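Local coordinates for protein ribose-phosphate pyrophosphokinase (Sulfolobus solfataricus, PDB 4TWB) that transfers the pyrophosphoryl group of ATP to the 1-hydroxyl of ribose 5-phosphate, making the nucleotide precursor PRPP with the help of magnesium, at residues I45-T56 / L77-Y88. Numbering follows the deposited sequence.
Sequences IRDEEVLLVQTT and LGAKKLTAIVPY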
# COMPACT_ATOMS: atom_id res chain seq x y z
N ILE A 45 17.67 -20.23 -0.09
CA ILE A 45 18.32 -19.10 -0.72
C ILE A 45 19.61 -18.87 0.04
O ILE A 45 20.47 -18.12 -0.40
CB ILE A 45 17.46 -17.84 -0.55
CG1 ILE A 45 16.25 -17.89 -1.49
CG2 ILE A 45 18.27 -16.59 -0.79
CD1 ILE A 45 15.30 -16.75 -1.24
N ARG A 46 19.72 -19.54 1.18
CA ARG A 46 20.80 -19.32 2.15
C ARG A 46 21.91 -18.36 1.70
O ARG A 46 22.10 -17.31 2.32
CB ARG A 46 21.36 -20.66 2.67
CG ARG A 46 22.38 -20.55 3.81
CD ARG A 46 22.01 -19.51 4.87
NE ARG A 46 20.67 -19.70 5.43
CZ ARG A 46 20.14 -18.92 6.37
NH1 ARG A 46 20.83 -17.90 6.87
NH2 ARG A 46 18.91 -19.17 6.82
N ASP A 47 22.66 -18.69 0.65
CA ASP A 47 23.75 -17.79 0.25
C ASP A 47 23.70 -17.32 -1.21
O ASP A 47 24.69 -16.82 -1.74
CB ASP A 47 25.11 -18.40 0.59
CG ASP A 47 25.55 -18.06 2.01
OD1 ASP A 47 25.77 -16.86 2.29
OD2 ASP A 47 25.67 -18.99 2.83
N GLU A 48 22.52 -17.44 -1.81
CA GLU A 48 22.30 -17.05 -3.20
C GLU A 48 22.33 -15.53 -3.42
O GLU A 48 22.07 -14.74 -2.50
CB GLU A 48 20.97 -17.62 -3.67
CG GLU A 48 20.99 -18.14 -5.08
CD GLU A 48 21.81 -19.39 -5.21
OE1 GLU A 48 21.49 -20.37 -4.48
OE2 GLU A 48 22.77 -19.39 -6.02
N GLU A 49 22.68 -15.12 -4.64
CA GLU A 49 22.47 -13.74 -5.08
C GLU A 49 21.11 -13.68 -5.75
O GLU A 49 20.81 -14.48 -6.65
CB GLU A 49 23.56 -13.32 -6.05
CG GLU A 49 24.81 -12.77 -5.40
CD GLU A 49 25.89 -12.41 -6.41
OE1 GLU A 49 26.53 -11.35 -6.25
OE2 GLU A 49 26.10 -13.20 -7.37
N VAL A 50 20.27 -12.76 -5.32
CA VAL A 50 18.90 -12.75 -5.80
C VAL A 50 18.59 -11.62 -6.78
O VAL A 50 19.09 -10.49 -6.66
CB VAL A 50 17.90 -12.72 -4.64
CG1 VAL A 50 16.48 -12.80 -5.16
CG2 VAL A 50 18.18 -13.87 -3.71
N LEU A 51 17.77 -11.94 -7.77
CA LEU A 51 17.23 -10.94 -8.67
C LEU A 51 15.73 -10.95 -8.46
O LEU A 51 15.04 -11.84 -8.96
CB LEU A 51 17.55 -11.27 -10.12
CG LEU A 51 19.02 -11.23 -10.55
CD1 LEU A 51 19.13 -11.41 -12.06
CD2 LEU A 51 19.69 -9.94 -10.11
N LEU A 52 15.24 -9.97 -7.71
CA LEU A 52 13.82 -9.86 -7.43
C LEU A 52 13.16 -9.05 -8.55
O LEU A 52 13.59 -7.94 -8.85
CB LEU A 52 13.62 -9.14 -6.10
CG LEU A 52 12.33 -9.35 -5.29
CD1 LEU A 52 11.93 -8.01 -4.68
CD2 LEU A 52 11.19 -9.93 -6.12
N VAL A 53 12.13 -9.62 -9.17
CA VAL A 53 11.31 -8.87 -10.10
C VAL A 53 9.96 -8.52 -9.49
O VAL A 53 9.13 -9.40 -9.27
CB VAL A 53 11.08 -9.67 -11.38
CG1 VAL A 53 10.13 -8.91 -12.31
CG2 VAL A 53 12.41 -9.95 -12.07
N GLN A 54 9.76 -7.23 -9.21
CA GLN A 54 8.50 -6.70 -8.69
C GLN A 54 8.23 -5.36 -9.34
O GLN A 54 8.93 -4.39 -9.07
CB GLN A 54 8.57 -6.46 -7.18
CG GLN A 54 7.78 -7.43 -6.34
CD GLN A 54 6.29 -7.37 -6.59
OE1 GLN A 54 5.74 -8.21 -7.30
NE2 GLN A 54 5.63 -6.39 -6.02
N THR A 55 7.22 -5.28 -10.19
CA THR A 55 6.84 -3.99 -10.72
C THR A 55 5.82 -3.41 -9.77
O THR A 55 5.22 -4.14 -8.99
CB THR A 55 6.25 -4.07 -12.13
OG1 THR A 55 6.28 -2.77 -12.73
CG2 THR A 55 4.83 -4.57 -12.10
N THR A 56 5.63 -2.09 -9.81
CA THR A 56 4.71 -1.46 -8.87
C THR A 56 3.62 -0.65 -9.57
O THR A 56 3.21 0.39 -9.08
CB THR A 56 5.46 -0.59 -7.83
OG1 THR A 56 6.12 0.50 -8.47
CG2 THR A 56 6.48 -1.43 -7.07
N LEU A 77 16.10 -14.55 4.88
CA LEU A 77 16.33 -15.94 4.52
C LEU A 77 17.78 -16.24 4.15
O LEU A 77 18.09 -17.34 3.68
CB LEU A 77 15.40 -16.36 3.39
CG LEU A 77 13.95 -16.64 3.78
CD1 LEU A 77 13.04 -16.58 2.56
CD2 LEU A 77 13.85 -17.99 4.45
N GLY A 78 18.66 -15.27 4.34
CA GLY A 78 20.09 -15.48 4.15
C GLY A 78 20.74 -14.93 2.89
O GLY A 78 21.96 -14.77 2.87
N ALA A 79 19.95 -14.65 1.85
CA ALA A 79 20.46 -14.17 0.57
C ALA A 79 21.73 -13.32 0.68
O ALA A 79 21.88 -12.54 1.64
CB ALA A 79 19.39 -13.39 -0.16
N LYS A 80 22.63 -13.45 -0.30
CA LYS A 80 23.93 -12.77 -0.26
C LYS A 80 23.83 -11.35 -0.78
O LYS A 80 24.55 -10.44 -0.34
CB LYS A 80 24.98 -13.56 -1.06
CG LYS A 80 26.44 -13.30 -0.64
CD LYS A 80 26.77 -13.92 0.74
CE LYS A 80 26.26 -13.08 1.92
NZ LYS A 80 26.04 -13.85 3.19
N LYS A 81 22.93 -11.16 -1.74
CA LYS A 81 22.74 -9.85 -2.35
C LYS A 81 21.32 -9.78 -2.89
O LYS A 81 20.80 -10.75 -3.46
CB LYS A 81 23.74 -9.65 -3.49
CG LYS A 81 23.96 -8.21 -3.93
CD LYS A 81 24.50 -8.17 -5.35
CE LYS A 81 25.20 -6.85 -5.64
NZ LYS A 81 25.86 -6.88 -6.98
N LEU A 82 20.68 -8.63 -2.69
CA LEU A 82 19.34 -8.44 -3.22
C LEU A 82 19.40 -7.38 -4.31
O LEU A 82 19.82 -6.24 -4.06
CB LEU A 82 18.37 -7.99 -2.12
CG LEU A 82 16.91 -8.43 -2.27
CD1 LEU A 82 16.00 -7.31 -1.83
CD2 LEU A 82 16.57 -8.89 -3.69
N THR A 83 18.99 -7.77 -5.51
CA THR A 83 18.82 -6.83 -6.61
C THR A 83 17.34 -6.76 -6.92
O THR A 83 16.71 -7.75 -7.30
CB THR A 83 19.57 -7.27 -7.86
OG1 THR A 83 20.99 -7.15 -7.63
CG2 THR A 83 19.18 -6.39 -9.03
N ALA A 84 16.77 -5.57 -6.73
CA ALA A 84 15.35 -5.38 -6.98
C ALA A 84 15.15 -4.79 -8.35
O ALA A 84 15.55 -3.65 -8.62
CB ALA A 84 14.75 -4.47 -5.93
N ILE A 85 14.54 -5.57 -9.23
CA ILE A 85 14.19 -5.11 -10.56
C ILE A 85 12.74 -4.66 -10.51
O ILE A 85 11.82 -5.48 -10.48
CB ILE A 85 14.37 -6.22 -11.62
CG1 ILE A 85 15.85 -6.61 -11.75
CG2 ILE A 85 13.82 -5.77 -12.98
CD1 ILE A 85 16.04 -7.96 -12.40
N VAL A 86 12.54 -3.36 -10.46
CA VAL A 86 11.19 -2.83 -10.44
C VAL A 86 10.98 -2.02 -11.71
O VAL A 86 11.43 -0.87 -11.80
CB VAL A 86 10.90 -2.07 -9.11
CG1 VAL A 86 12.17 -1.92 -8.31
CG2 VAL A 86 10.18 -0.74 -9.32
N PRO A 87 10.38 -2.65 -12.72
CA PRO A 87 10.20 -2.07 -14.06
C PRO A 87 9.52 -0.70 -14.01
O PRO A 87 10.08 0.27 -14.52
CB PRO A 87 9.32 -3.11 -14.77
CG PRO A 87 9.70 -4.41 -14.13
CD PRO A 87 9.97 -4.07 -12.68
N TYR A 88 8.34 -0.62 -13.43
CA TYR A 88 7.73 0.68 -13.19
C TYR A 88 7.78 1.01 -11.70
O TYR A 88 7.17 0.33 -10.89
CB TYR A 88 6.28 0.72 -13.69
CG TYR A 88 5.57 2.00 -13.32
CD1 TYR A 88 5.94 3.21 -13.89
CD2 TYR A 88 4.53 2.00 -12.39
CE1 TYR A 88 5.30 4.40 -13.55
CE2 TYR A 88 3.89 3.18 -12.04
CZ TYR A 88 4.27 4.37 -12.62
OH TYR A 88 3.63 5.55 -12.27
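T55 and T56 bind Y88 just past the ends of two neighbouring parallel strands, 49-53 and 81-86. From CB outward, T55 works in two directions. Its CB rests on the ring of P87, 3.8 Å from P87 CD. OG1 lies anti to the backbone N (chi1 -163°) and accepts the Y88 N-H from 3.1 Å. The same hydroxyl is also hydrogen-bonded to T270 O. A valine here would lack the hydroxyl and would probably leave Y88 N and T270 O without this shared partner. T56 takes the other backbone polar atom of Y88: its N and OG1 both bond to Y88 O, OG1 at 2.6 Å. Two bonds therefore grip that one carbonyl.

Along the strands, the backbone N-H groups of V50, L52 and Q54 reach K81 O, T83 O and I85 O. T83 N and I85 N return bonds to V50 O and L52 O. On one face L51 and T83 lie side by side, with L51 CD2 3.5 Å from T83 CB. On the other face L82 CD2 packs against L52 CB at 3.8 Å. Near the strand starts, I45 CG2 meets A79 CB, and a salt bridge joins D47 OD1 to K80 NZ at 3.2 Å, though D47 is exposed and poorly ordered.

Past the end of strand 81-86, the side chain of Y88 lies about 6 Å from a bound AMP and packs on E36 of the second subunit. The pair forms a beta-alpha-beta unit with helix 60-76, whose L67 and I74 cover L52. Strand 2-5 flanks 49-53, and strand 120-124 flanks 81-86, within the N-terminal PRTase-like domain.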